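PDB 5YZW: Ifi204 from Mus musculus domesticus, which probably recognises DNA through its HIN domain, as an interferon-inducible DNA sensor of the PYHIN family in the immune system. Local coordinates for residues A35-F43 against M92-A102; T105-S113 against I140-E148. One frame throughout, in Å; residues are numbered along the deposited sequence.

Overall arrangement
Interactions 1 and 2 lie about 24 Å apart, centre to centre, and follow one another along the chain: the first closes before the second opens. Each joins a short helix to one of the two mixed, curled sheets of the HIN domain, consistent with the pair of OB folds known for this family. In interaction 1, helix 96-103 packs against the end of strand 30-38 and the turn after it, in the N-terminal sheet. Helix 108-112, next in sequence, meets the hairpin of strands 135-142 and 145-151 in the C-terminal sheet. The two successive helices thus lie in the part of the chain that links the sheets, and each packs on a different one.

Interaction 1: residues A35-F43 against M92-A102; sequences ATVATETEF and MVISNTLRQRA
Thr39, which lies against Met92 and Leu98 across the contact, has a hydroxyl gripped by its own turn: OG1 accepts from Glu42 N at 3.0 Å and more weakly from Thr41 N. This ST motif suits threonine, whose short side chain can reach the backbone N-H groups just ahead of it and hold them in the turn that follows the strand. The carbonyl of Thr39 faces the other segment, where Leu98 CD2 lies 3.4 Å from Thr39 O. Leu98 holds CG opposite its backbone nitrogen (chi1 178°), which brings CD2 between the turn and Ala38 CB, while its other branch, CD1, meets the edge of the Phe43 ring. Ile94 brings CD1 to the Thr39 carbonyl and to Ala38, whose small methyl lets both branched side chains close in. Farther out, the extended Met92 lays its CE 3.6 Å from Thr39 CA, and Val93 CG1 touches the carboxylate end of Glu40 as the two side chains cross at about a right angle.

Over the face of Phe43 sits Ala102: its CA is 3.7 Å from the ring centroid and only 5° off the normal, a CH-pi contact that a residue as small as alanine allows. Beyond the ring, a water donates to Ala102 O at 2.6 Å and is also bonded to Thr36 OG1. Ser95 is the N-cap, just before the helix, and its OG accepts from Leu98 N at 3.2 Å; a second water accepts from Ser95 N at 2.9 Å.

In the N-terminal, OB-like half of the HIN domain, strand 30-38 runs between strands 11-25 and 43-48. Helix 96-103 lies beside it, Ala102 resting on Leu16 and Arg99 on Met14 of strand 11-25, while Val37, turned away from the helix, touches Phe44 and Val46.

Interaction 2: residues T105-S113 against I140-E148; sequences TPKISYLFS and IGDDTGKME
Ile108 opens a short helix whose first N-H groups are held by the turn of a beta hairpin in the C-terminal, OB-like sheet, strands 140-142 and 145-148 flanking the turn. Among the hydrogen bonds, Ile108 N gives to the syn lone pair of Asp142 OD2 at 2.8 Å, nearly straight at 168°, and Ser109 N gives to Thr144 OG1 at 3.3 Å. The other oxygen, Asp142 OD1, is met by Thr144 N from above the carboxylate plane, making an Asx turn; a negative carboxylate here is likely to suit the positive end of the helix dipole. An alanine in place of Asp142 has no carboxylate for Ile108 N or Thr144 N, and the turn would probably be freer to shift against the start of the helix.

Charge adds a salt bridge, Lys107 NZ reaching both oxygens of Asp143, 2.9 Å from OD2, though as hydrogen bonds these are weak.

In the apolar part, Ile108 sets CG1 anti to its carbonyl carbon (chi1 -68°), and CD1 beyond it fits between Gly141 CA, at 3.5 Å, and Met147 CG, at 3.7 Å. Glycine suits position 145, where a CB would come too close to Ile108 CG2 and Phe112. Leu111 CD1 meets Met147 SD, and its side chain also touches Val120 and Tyr124 of strand 119-132. Phe112, near Trp180, has Ile108 O over one face, while its edge atom CZ lies 3.6 Å from Lys146 O, in the plane of the ring.

Interaction 1: residues A35-F43 against M92-A102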
ATOM      1  N   ALA A  35      -5.029   2.710  -2.203  1.00 38.77           N
ATOM      2  CA  ALA A  35      -4.951   3.385  -3.488  1.00 42.76           C
ATOM      3  C   ALA A  35      -3.715   4.263  -3.503  1.00 40.74           C
ATOM      4  O   ALA A  35      -3.282   4.772  -2.461  1.00 40.96           O
ATOM      5  CB  ALA A  35      -6.195   4.254  -3.770  1.00 42.11           C
ATOM      6  N   THR A  36      -3.146   4.430  -4.693  1.00 39.75           N
ATOM      7  CA  THR A  36      -2.157   5.463  -4.962  1.00 41.98           C
ATOM      8  C   THR A  36      -2.807   6.524  -5.848  1.00 45.02           C
ATOM      9  O   THR A  36      -3.482   6.177  -6.826  1.00 44.77           O
ATOM     10  CB  THR A  36      -0.920   4.853  -5.624  1.00 39.30           C
ATOM     11  OG1 THR A  36      -0.288   3.969  -4.688  1.00 51.78           O
ATOM     12  CG2 THR A  36       0.071   5.936  -6.009  1.00 41.34           C
ATOM     13  N   VAL A  37      -2.690   7.800  -5.462  1.00 43.85           N
ATOM     14  CA  VAL A  37      -3.311   8.903  -6.204  1.00 40.55           C
ATOM     15  C   VAL A  37      -2.277  10.007  -6.374  1.00 47.10           C
ATOM     16  O   VAL A  37      -1.217   9.991  -5.747  1.00 42.36           O
ATOM     17  CB  VAL A  37      -4.579   9.473  -5.533  1.00 34.89           C
ATOM     18  CG1 VAL A  37      -5.638   8.402  -5.339  1.00 35.65           C
ATOM     19  CG2 VAL A  37      -4.250  10.197  -4.224  1.00 35.12           C
ATOM     20  N   ALA A  38      -2.600  10.983  -7.230  1.00 43.02           N
ATOM     21  CA  ALA A  38      -1.627  12.026  -7.536  1.00 47.27           C
ATOM     22  C   ALA A  38      -2.316  13.345  -7.848  1.00 45.52           C
ATOM     23  O   ALA A  38      -3.312  13.373  -8.576  1.00 43.70           O
ATOM     24  CB  ALA A  38      -0.745  11.635  -8.724  1.00 42.86           C
ATOM     25  N   THR A  39      -1.778  14.432  -7.291  1.00 46.97           N
ATOM     26  CA  THR A  39      -1.983  15.767  -7.851  1.00 44.66           C
ATOM     27  C   THR A  39      -1.036  15.921  -9.030  1.00 50.13           C
ATOM     28  O   THR A  39      -0.345  14.978  -9.419  1.00 44.93           O
ATOM     29  CB  THR A  39      -1.742  16.860  -6.818  1.00 47.77           C
ATOM     30  OG1 THR A  39      -0.373  16.825  -6.404  1.00 48.74           O
ATOM     31  CG2 THR A  39      -2.665  16.716  -5.606  1.00 46.77           C
ATOM     32  N   GLU A  40      -0.967  17.118  -9.614  1.00 44.10           N
ATOM     33  CA  GLU A  40      -0.009  17.335 -10.693  1.00 49.79           C
ATOM     34  C   GLU A  40       1.448  17.304 -10.224  1.00 53.02           C
ATOM     35  O   GLU A  40       2.338  17.052 -11.045  1.00 58.14           O
ATOM     36  CB  GLU A  40      -0.316  18.668 -11.396  1.00 56.39           C
ATOM     37  CG  GLU A  40      -1.782  18.753 -11.817  1.00 68.53           C
ATOM     38  CD  GLU A  40      -2.042  19.728 -12.972  1.00 88.22           C
ATOM     39  OE1 GLU A  40      -1.669  19.426 -14.131  1.00 93.92           O
ATOM     40  OE2 GLU A  40      -2.646  20.791 -12.711  1.00 89.54           O
ATOM     41  N   THR A  41       1.727  17.516  -8.932  1.00 51.66           N
ATOM     42  CA  THR A  41       3.115  17.521  -8.468  1.00 47.86           C
ATOM     43  C   THR A  41       3.463  16.493  -7.389  1.00 54.01           C
ATOM     44  O   THR A  41       4.654  16.291  -7.125  1.00 54.98           O
ATOM     45  CB  THR A  41       3.497  18.917  -7.952  1.00 54.82           C
ATOM     46  OG1 THR A  41       2.679  19.258  -6.829  1.00 58.23           O
ATOM     47  CG2 THR A  41       3.304  19.962  -9.040  1.00 55.27           C
ATOM     48  N   GLU A  42       2.487  15.842  -6.757  1.00 50.92           N
ATOM     49  CA  GLU A  42       2.767  14.928  -5.652  1.00 56.04           C
ATOM     50  C   GLU A  42       1.894  13.687  -5.772  1.00 44.30           C
ATOM     51  O   GLU A  42       0.842  13.708  -6.407  1.00 47.00           O
ATOM     52  CB  GLU A  42       2.502  15.574  -4.289  1.00 51.40           C
ATOM     53  CG  GLU A  42       3.414  16.716  -3.906  1.00 53.67           C
ATOM     54  CD  GLU A  42       2.985  17.342  -2.600  1.00 56.01           C
ATOM     55  OE1 GLU A  42       1.917  18.011  -2.585  1.00 51.14           O
ATOM     56  OE2 GLU A  42       3.697  17.144  -1.588  1.00 49.15           O
ATOM     57  N   PHE A  43       2.333  12.592  -5.155  1.00 48.37           N
ATOM     58  CA  PHE A  43       1.489  11.413  -5.071  1.00 42.59           C
ATOM     59  C   PHE A  43       1.258  11.055  -3.614  1.00 45.40           C
ATOM     60  O   PHE A  43       2.068  11.369  -2.740  1.00 42.63           O
ATOM     61  CB  PHE A  43       2.061  10.225  -5.843  1.00 43.64           C
ATOM     62  CG  PHE A  43       3.265   9.576  -5.213  1.00 46.32           C
ATOM     63  CD1 PHE A  43       4.542  10.020  -5.512  1.00 53.23           C
ATOM     64  CD2 PHE A  43       3.122   8.477  -4.377  1.00 52.69           C
ATOM     65  CE1 PHE A  43       5.656   9.409  -4.955  1.00 52.10           C
ATOM     66  CE2 PHE A  43       4.241   7.861  -3.812  1.00 51.08           C
ATOM     67  CZ  PHE A  43       5.502   8.332  -4.109  1.00 53.13           C
ATOM     68  N   MET A  92      -6.655  16.903 -16.397  1.00 85.28           N
ATOM     69  CA  MET A  92      -5.556  16.665 -15.486  1.00 78.22           C
ATOM     70  C   MET A  92      -4.479  15.945 -16.273  1.00 72.52           C
ATOM     71  O   MET A  92      -4.776  15.054 -17.075  1.00 75.75           O
ATOM     72  CB  MET A  92      -5.989  15.838 -14.272  1.00 76.26           C
ATOM     73  CG  MET A  92      -5.013  15.900 -13.114  1.00 72.25           C
ATOM     74  SD  MET A  92      -5.798  15.662 -11.502  1.00 67.59           S
ATOM     75  CE  MET A  92      -4.468  16.229 -10.463  1.00 61.57           C
ATOM     76  N   VAL A  93      -3.234  16.350 -16.073  1.00 68.95           N
ATOM     77  CA  VAL A  93      -2.093  15.659 -16.653  1.00 75.15           C
ATOM     78  C   VAL A  93      -1.147  15.248 -15.527  1.00 66.73           C
ATOM     79  O   VAL A  93      -0.804  16.062 -14.661  1.00 60.82           O
ATOM     80  CB  VAL A  93      -1.379  16.531 -17.697  1.00 84.61           C
ATOM     81  CG1 VAL A  93      -1.115  17.929 -17.133  1.00 87.95           C
ATOM     82  CG2 VAL A  93      -0.090  15.853 -18.156  1.00 87.39           C
ATOM     83  N   ILE A  94      -0.746  13.982 -15.531  1.00 66.95           N
ATOM     84  CA  ILE A  94       0.205  13.440 -14.566  1.00 61.09           C
ATOM     85  C   ILE A  94       1.472  13.123 -15.347  1.00 66.03           C
ATOM     86  O   ILE A  94       1.482  12.208 -16.181  1.00 69.40           O
ATOM     87  CB  ILE A  94      -0.355  12.197 -13.860  1.00 63.15           C
ATOM     88  CG1 ILE A  94      -1.801  12.446 -13.416  1.00 62.15           C
ATOM     89  CG2 ILE A  94       0.524  11.778 -12.676  1.00 63.46           C
ATOM     90  CD1 ILE A  94      -1.929  13.410 -12.250  1.00 60.95           C
ATOM     91  N   SER A  95       2.533  13.891 -15.102  1.00 67.58           N
ATOM     92  CA  SER A  95       3.785  13.685 -15.821  1.00 75.75           C
ATOM     93  C   SER A  95       4.244  12.238 -15.689  1.00 76.71           C
ATOM     94  O   SER A  95       4.016  11.588 -14.665  1.00 67.13           O
ATOM     95  CB  SER A  95       4.862  14.633 -15.294  1.00 74.53           C
ATOM     96  OG  SER A  95       5.169  14.357 -13.939  1.00 78.63           O
ATOM     97  N   ASN A  96       4.866  11.728 -16.755  1.00 74.55           N
ATOM     98  CA  ASN A  96       5.332  10.347 -16.743  1.00 77.49           C
ATOM     99  C   ASN A  96       6.371  10.129 -15.651  1.00 74.18           C
ATOM    100  O   ASN A  96       6.443   9.041 -15.069  1.00 77.96           O
ATOM    101  CB  ASN A  96       5.888   9.977 -18.119  1.00 89.26           C
ATOM    102  CG  ASN A  96       6.025   8.473 -18.318  1.00108.02           C
ATOM    103  OD1 ASN A  96       6.400   7.738 -17.402  1.00115.22           O
ATOM    104  ND2 ASN A  96       5.725   8.010 -19.527  1.00112.34           N
ATOM    105  N   THR A  97       7.168  11.155 -15.342  1.00 72.74           N
ATOM    106  CA  THR A  97       8.123  11.037 -14.248  1.00 73.39           C
ATOM    107  C   THR A  97       7.409  10.872 -12.911  1.00 71.75           C
ATOM    108  O   THR A  97       7.824  10.060 -12.073  1.00 63.32           O
ATOM    109  CB  THR A  97       9.041  12.256 -14.215  1.00 70.46           C
ATOM    110  OG1 THR A  97       8.243  13.441 -14.140  1.00 88.53           O
ATOM    111  CG2 THR A  97       9.875  12.315 -15.476  1.00 70.86           C
ATOM    112  N   LEU A  98       6.324  11.630 -12.694  1.00 57.67           N
ATOM    113  CA  LEU A  98       5.582  11.499 -11.442  1.00 59.91           C
ATOM    114  C   LEU A  98       4.858  10.162 -11.374  1.00 62.01           C
ATOM    115  O   LEU A  98       4.764   9.555 -10.298  1.00 60.87           O
ATOM    116  CB  LEU A  98       4.596  12.655 -11.278  1.00 52.18           C
ATOM    117  CG  LEU A  98       3.721  12.594 -10.024  1.00 51.16           C
ATOM    118  CD1 LEU A  98       4.560  12.521  -8.757  1.00 47.50           C
ATOM    119  CD2 LEU A  98       2.796  13.786  -9.971  1.00 50.56           C
ATOM    120  N   ARG A  99       4.360   9.680 -12.517  1.00 59.07           N
ATOM    121  CA  ARG A  99       3.719   8.369 -12.564  1.00 57.59           C
ATOM    122  C   ARG A  99       4.680   7.276 -12.124  1.00 60.21           C
ATOM    123  O   ARG A  99       4.351   6.458 -11.256  1.00 63.16           O
ATOM    124  CB  ARG A  99       3.200   8.081 -13.971  1.00 61.10           C
ATOM    125  CG  ARG A  99       1.968   8.879 -14.350  1.00 68.23           C
ATOM    126  CD  ARG A  99       1.408   8.464 -15.700  1.00 71.71           C
ATOM    127  NE  ARG A  99       0.195   9.211 -16.025  1.00 83.92           N
ATOM    128  CZ  ARG A  99      -1.035   8.809 -15.718  1.00 85.72           C
ATOM    129  NH1 ARG A  99      -1.220   7.661 -15.076  1.00 85.06           N
ATOM    130  NH2 ARG A  99      -2.081   9.554 -16.055  1.00 86.82           N
ATOM    131  N   GLN A 100       5.877   7.240 -12.711  1.00 65.89           N
ATOM    132  CA  GLN A 100       6.779   6.156 -12.343  1.00 73.42           C
ATOM    133  C   GLN A 100       7.300   6.338 -10.926  1.00 67.04           C
ATOM    134  O   GLN A 100       7.463   5.352 -10.199  1.00 65.14           O
ATOM    135  CB  GLN A 100       7.934   6.037 -13.339  1.00 89.52           C
ATOM    136  CG  GLN A 100       8.860   4.804 -13.128  1.00107.46           C
ATOM    137  CD  GLN A 100       8.146   3.543 -12.592  1.00113.52           C
ATOM    138  OE1 GLN A 100       8.263   3.192 -11.418  1.00111.83           O
ATOM    139  NE2 GLN A 100       7.399   2.874 -13.461  1.00114.25           N
ATOM    140  N   ARG A 101       7.532   7.579 -10.497  1.00 63.10           N
ATOM    141  CA  ARG A 101       7.875   7.785  -9.096  1.00 63.53           C
ATOM    142  C   ARG A 101       6.784   7.217  -8.188  1.00 66.45           C
ATOM    143  O   ARG A 101       7.077   6.613  -7.150  1.00 61.27           O
ATOM    144  CB  ARG A 101       8.117   9.269  -8.820  1.00 61.87           C
ATOM    145  CG  ARG A 101       9.099   9.515  -7.688  1.00 72.27           C
ATOM    146  CD  ARG A 101       9.721  10.893  -7.749  1.00 71.22           C
ATOM    147  NE  ARG A 101       8.871  11.870  -7.076  1.00 76.74           N
ATOM    148  CZ  ARG A 101       8.221  12.848  -7.701  1.00 81.96           C
ATOM    149  NH1 ARG A 101       8.340  12.990  -9.018  1.00 79.30           N
ATOM    150  NH2 ARG A 101       7.461  13.695  -7.008  1.00 87.58           N
ATOM    151  N   ALA A 102       5.519   7.349  -8.593  1.00 58.08           N
ATOM    152  CA  ALA A 102       4.428   6.873  -7.750  1.00 54.17           C
ATOM    153  C   ALA A 102       4.371   5.353  -7.684  1.00 55.63           C
ATOM    154  O   ALA A 102       3.911   4.802  -6.680  1.00 57.53           O
ATOM    155  CB  ALA A 102       3.092   7.403  -8.255  1.00 44.65           C
TER
HETATM  156  O   HOH W   1       2.873   4.485  -4.280  1.00 80.09           O
HETATM  157  O   HOH W   2       2.406  16.151 -13.320  1.00 59.33           O

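Interaction 2: residues T105-S113 against I140-E148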
ATOM      1  N   THR A 105       9.190   0.609  -6.977  1.00 67.71           N
ATOM      2  CA  THR A 105       9.533  -0.283  -5.883  1.00 59.47           C
ATOM      3  C   THR A 105      10.885   0.117  -5.311  1.00 63.47           C
ATOM      4  O   THR A 105      11.859   0.232  -6.069  1.00 69.00           O
ATOM      5  CB  THR A 105       9.574  -1.729  -6.364  1.00 60.88           C
ATOM      6  OG1 THR A 105       8.236  -2.237  -6.493  1.00 57.79           O
ATOM      7  CG2 THR A 105      10.340  -2.595  -5.381  1.00 61.64           C
ATOM      8  N   PRO A 106      10.993   0.370  -4.007  1.00 54.77           N
ATOM      9  CA  PRO A 106      12.296   0.734  -3.436  1.00 53.08           C
ATOM     10  C   PRO A 106      13.284  -0.419  -3.568  1.00 57.94           C
ATOM     11  O   PRO A 106      12.923  -1.589  -3.406  1.00 63.67           O
ATOM     12  CB  PRO A 106      11.979   1.033  -1.960  1.00 49.25           C
ATOM     13  CG  PRO A 106      10.490   0.991  -1.826  1.00 45.99           C
ATOM     14  CD  PRO A 106       9.945   0.230  -2.986  1.00 49.29           C
ATOM     15  N   LYS A 107      14.536  -0.091  -3.885  1.00 64.86           N
ATOM     16  CA  LYS A 107      15.562  -1.131  -3.914  1.00 70.07           C
ATOM     17  C   LYS A 107      15.901  -1.573  -2.491  1.00 62.01           C
ATOM     18  O   LYS A 107      15.891  -0.772  -1.550  1.00 60.16           O
ATOM     19  CB  LYS A 107      16.816  -0.652  -4.653  1.00 76.38           C
ATOM     20  CG  LYS A 107      16.563  -0.305  -6.127  1.00 75.58           C
ATOM     21  CD  LYS A 107      17.363  -1.178  -7.077  1.00 74.90           C
ATOM     22  CE  LYS A 107      16.629  -1.406  -8.399  1.00 72.99           C
ATOM     23  NZ  LYS A 107      17.496  -2.043  -9.433  1.00 82.96           N
ATOM     24  N   ILE A 108      16.168  -2.869  -2.335  1.00 66.48           N
ATOM     25  CA  ILE A 108      16.404  -3.435  -1.006  1.00 64.31           C
ATOM     26  C   ILE A 108      17.526  -2.693  -0.291  1.00 63.00           C
ATOM     27  O   ILE A 108      17.416  -2.378   0.902  1.00 63.01           O
ATOM     28  CB  ILE A 108      16.686  -4.945  -1.125  1.00 73.43           C
ATOM     29  CG1 ILE A 108      15.411  -5.672  -1.566  1.00 69.18           C
ATOM     30  CG2 ILE A 108      17.256  -5.512   0.180  1.00 66.73           C
ATOM     31  CD1 ILE A 108      15.405  -7.148  -1.278  1.00 72.71           C
ATOM     32  N   SER A 109      18.612  -2.380  -1.009  1.00 71.24           N
ATOM     33  CA  SER A 109      19.717  -1.650  -0.393  1.00 72.58           C
ATOM     34  C   SER A 109      19.250  -0.307   0.138  1.00 69.10           C
ATOM     35  O   SER A 109      19.725   0.156   1.179  1.00 72.06           O
ATOM     36  CB  SER A 109      20.859  -1.452  -1.392  1.00 75.65           C
ATOM     37  OG  SER A 109      20.397  -0.839  -2.585  1.00 82.69           O
ATOM     38  N   TYR A 110      18.311   0.331  -0.565  1.00 64.12           N
ATOM     39  CA  TYR A 110      17.796   1.616  -0.109  1.00 60.71           C
ATOM     40  C   TYR A 110      16.961   1.466   1.154  1.00 66.40           C
ATOM     41  O   TYR A 110      16.934   2.377   1.991  1.00 64.12           O
ATOM     42  CB  TYR A 110      16.970   2.277  -1.213  1.00 63.46           C
ATOM     43  CG  TYR A 110      16.323   3.568  -0.797  1.00 65.64           C
ATOM     44  CD1 TYR A 110      17.061   4.739  -0.699  1.00 70.68           C
ATOM     45  CD2 TYR A 110      14.978   3.619  -0.493  1.00 63.92           C
ATOM     46  CE1 TYR A 110      16.468   5.925  -0.314  1.00 67.35           C
ATOM     47  CE2 TYR A 110      14.378   4.799  -0.105  1.00 59.77           C
ATOM     48  CZ  TYR A 110      15.126   5.949  -0.018  1.00 68.11           C
ATOM     49  OH  TYR A 110      14.523   7.131   0.367  1.00 77.91           O
ATOM     50  N   LEU A 111      16.271   0.332   1.307  1.00 64.94           N
ATOM     51  CA  LEU A 111      15.505   0.096   2.524  1.00 56.26           C
ATOM     52  C   LEU A 111      16.413  -0.012   3.740  1.00 54.42           C
ATOM     53  O   LEU A 111      16.006   0.364   4.847  1.00 56.85           O
ATOM     54  CB  LEU A 111      14.670  -1.168   2.386  1.00 51.11           C
ATOM     55  CG  LEU A 111      13.488  -1.087   1.434  1.00 53.68           C
ATOM     56  CD1 LEU A 111      12.608  -2.308   1.615  1.00 58.24           C
ATOM     57  CD2 LEU A 111      12.692   0.183   1.695  1.00 51.18           C
ATOM     58  N   PHE A 112      17.645  -0.498   3.557  1.00 63.80           N
ATOM     59  CA  PHE A 112      18.563  -0.626   4.686  1.00 66.67           C
ATOM     60  C   PHE A 112      18.914   0.729   5.287  1.00 68.80           C
ATOM     61  O   PHE A 112      19.254   0.810   6.472  1.00 68.52           O
ATOM     62  CB  PHE A 112      19.835  -1.357   4.253  1.00 61.33           C
ATOM     63  CG  PHE A 112      19.607  -2.778   3.823  1.00 65.08           C
ATOM     64  CD1 PHE A 112      18.481  -3.471   4.232  1.00 71.54           C
ATOM     65  CD2 PHE A 112      20.530  -3.430   3.018  1.00 70.36           C
ATOM     66  CE1 PHE A 112      18.272  -4.785   3.845  1.00 74.03           C
ATOM     67  CE2 PHE A 112      20.327  -4.750   2.629  1.00 74.63           C
ATOM     68  CZ  PHE A 112      19.199  -5.425   3.042  1.00 75.25           C
ATOM     69  N   SER A 113      18.839   1.800   4.494  1.00 72.81           N
ATOM     70  CA  SER A 113      19.148   3.138   4.982  1.00 72.28           C
ATOM     71  C   SER A 113      17.956   3.826   5.642  1.00 69.32           C
ATOM     72  O   SER A 113      18.136   4.895   6.239  1.00 71.79           O
ATOM     73  CB  SER A 113      19.671   4.011   3.834  1.00 77.16           C
ATOM     74  OG  SER A 113      18.629   4.353   2.933  1.00 85.63           O
ATOM     75  N   ILE A 140      13.220 -12.657   0.055  1.00 72.78           N
ATOM     76  CA  ILE A 140      13.090 -11.863  -1.160  1.00 73.44           C
ATOM     77  C   ILE A 140      14.429 -11.207  -1.463  1.00 75.76           C
ATOM     78  O   ILE A 140      15.281 -11.036  -0.584  1.00 74.18           O
ATOM     79  CB  ILE A 140      11.984 -10.777  -1.070  1.00 72.05           C
ATOM     80  CG1 ILE A 140      12.350  -9.720  -0.019  1.00 71.99           C
ATOM     81  CG2 ILE A 140      10.624 -11.398  -0.796  1.00 66.75           C
ATOM     82  CD1 ILE A 140      11.477  -8.444  -0.076  1.00 66.56           C
ATOM     83  N   GLY A 141      14.599 -10.818  -2.727  1.00 78.73           N
ATOM     84  CA  GLY A 141      15.820 -10.146  -3.131  1.00 83.57           C
ATOM     85  C   GLY A 141      15.660  -9.367  -4.418  1.00 88.05           C
ATOM     86  O   GLY A 141      14.644  -9.453  -5.112  1.00 93.54           O
ATOM     87  N   ASP A 142      16.693  -8.582  -4.714  1.00 89.90           N
ATOM     88  CA  ASP A 142      16.842  -7.892  -5.988  1.00 88.78           C
ATOM     89  C   ASP A 142      18.337  -7.786  -6.290  1.00100.64           C
ATOM     90  O   ASP A 142      19.168  -8.427  -5.637  1.00105.52           O
ATOM     91  CB  ASP A 142      16.117  -6.532  -5.963  1.00 84.25           C
ATOM     92  CG  ASP A 142      16.654  -5.574  -4.897  1.00 82.03           C
ATOM     93  OD1 ASP A 142      17.787  -5.767  -4.410  1.00 82.20           O
ATOM     94  OD2 ASP A 142      15.921  -4.626  -4.521  1.00 72.75           O
ATOM     95  N   ASP A 143      18.683  -6.968  -7.284  1.00106.44           N
ATOM     96  CA  ASP A 143      20.067  -6.755  -7.690  1.00113.73           C
ATOM     97  C   ASP A 143      20.844  -5.872  -6.713  1.00108.00           C
ATOM     98  O   ASP A 143      21.915  -5.368  -7.073  1.00106.19           O
ATOM     99  CB  ASP A 143      20.111  -6.147  -9.094  1.00117.16           C
ATOM    100  CG  ASP A 143      19.202  -4.935  -9.231  1.00117.03           C
ATOM    101  OD1 ASP A 143      18.198  -4.858  -8.490  1.00113.70           O
ATOM    102  OD2 ASP A 143      19.485  -4.062 -10.081  1.00117.66           O
ATOM    103  N   THR A 144      20.321  -5.664  -5.498  1.00 95.90           N
ATOM    104  CA  THR A 144      21.006  -4.883  -4.475  1.00 90.56           C
ATOM    105  C   THR A 144      21.102  -5.570  -3.117  1.00 92.51           C
ATOM    106  O   THR A 144      21.934  -5.148  -2.305  1.00 97.57           O
ATOM    107  CB  THR A 144      20.323  -3.518  -4.276  1.00 83.18           C
ATOM    108  OG1 THR A 144      18.928  -3.704  -3.993  1.00 71.31           O
ATOM    109  CG2 THR A 144      20.479  -2.646  -5.510  1.00 82.85           C
ATOM    110  N   GLY A 145      20.301  -6.595  -2.839  1.00 93.01           N
ATOM    111  CA  GLY A 145      20.368  -7.250  -1.548  1.00 94.22           C
ATOM    112  C   GLY A 145      19.236  -8.244  -1.368  1.00 83.74           C
ATOM    113  O   GLY A 145      18.496  -8.552  -2.306  1.00 75.86           O
ATOM    114  N   LYS A 146      19.119  -8.737  -0.132  1.00 74.87           N
ATOM    115  CA  LYS A 146      18.155  -9.769   0.229  1.00 77.25           C
ATOM    116  C   LYS A 146      17.597  -9.463   1.611  1.00 75.70           C
ATOM    117  O   LYS A 146      18.286  -8.875   2.450  1.00 74.51           O
ATOM    118  CB  LYS A 146      18.798 -11.180   0.232  1.00 86.22           C
ATOM    119  CG  LYS A 146      19.304 -11.663  -1.123  1.00 96.36           C
ATOM    120  CD  LYS A 146      20.834 -11.807  -1.130  1.00109.55           C
ATOM    121  CE  LYS A 146      21.369 -12.029  -2.535  1.00108.66           C
ATOM    122  NZ  LYS A 146      22.697 -12.704  -2.538  1.00127.04           N
ATOM    123  N   MET A 147      16.345  -9.858   1.845  1.00 69.78           N
ATOM    124  CA  MET A 147      15.725  -9.709   3.157  1.00 67.25           C
ATOM    125  C   MET A 147      14.572 -10.700   3.269  1.00 68.30           C
ATOM    126  O   MET A 147      14.262 -11.440   2.331  1.00 71.29           O
ATOM    127  CB  MET A 147      15.261  -8.264   3.406  1.00 65.99           C
ATOM    128  CG  MET A 147      14.447  -7.648   2.273  1.00 68.77           C
ATOM    129  SD  MET A 147      13.922  -5.907   2.506  1.00 64.12           S
ATOM    130  CE  MET A 147      13.907  -5.743   4.280  1.00 54.14           C
ATOM    131  N   GLU A 148      13.946 -10.719   4.441  1.00 68.80           N
ATOM    132  CA  GLU A 148      12.827 -11.602   4.739  1.00 68.73           C
ATOM    133  C   GLU A 148      11.538 -10.799   4.788  1.00 72.69           C
ATOM    134  O   GLU A 148      11.508  -9.697   5.335  1.00 71.43           O
ATOM    135  CB  GLU A 148      13.010 -12.305   6.090  1.00 64.20           C
ATOM    136  CG  GLU A 148      13.984 -13.434   6.137  1.00100.16           C
ATOM    137  CD  GLU A 148      14.012 -14.073   7.514  1.00104.39           C
ATOM    138  OE1 GLU A 148      13.688 -13.368   8.497  1.00100.46           O
ATOM    139  OE2 GLU A 148      14.347 -15.271   7.616  1.00116.79           O
TER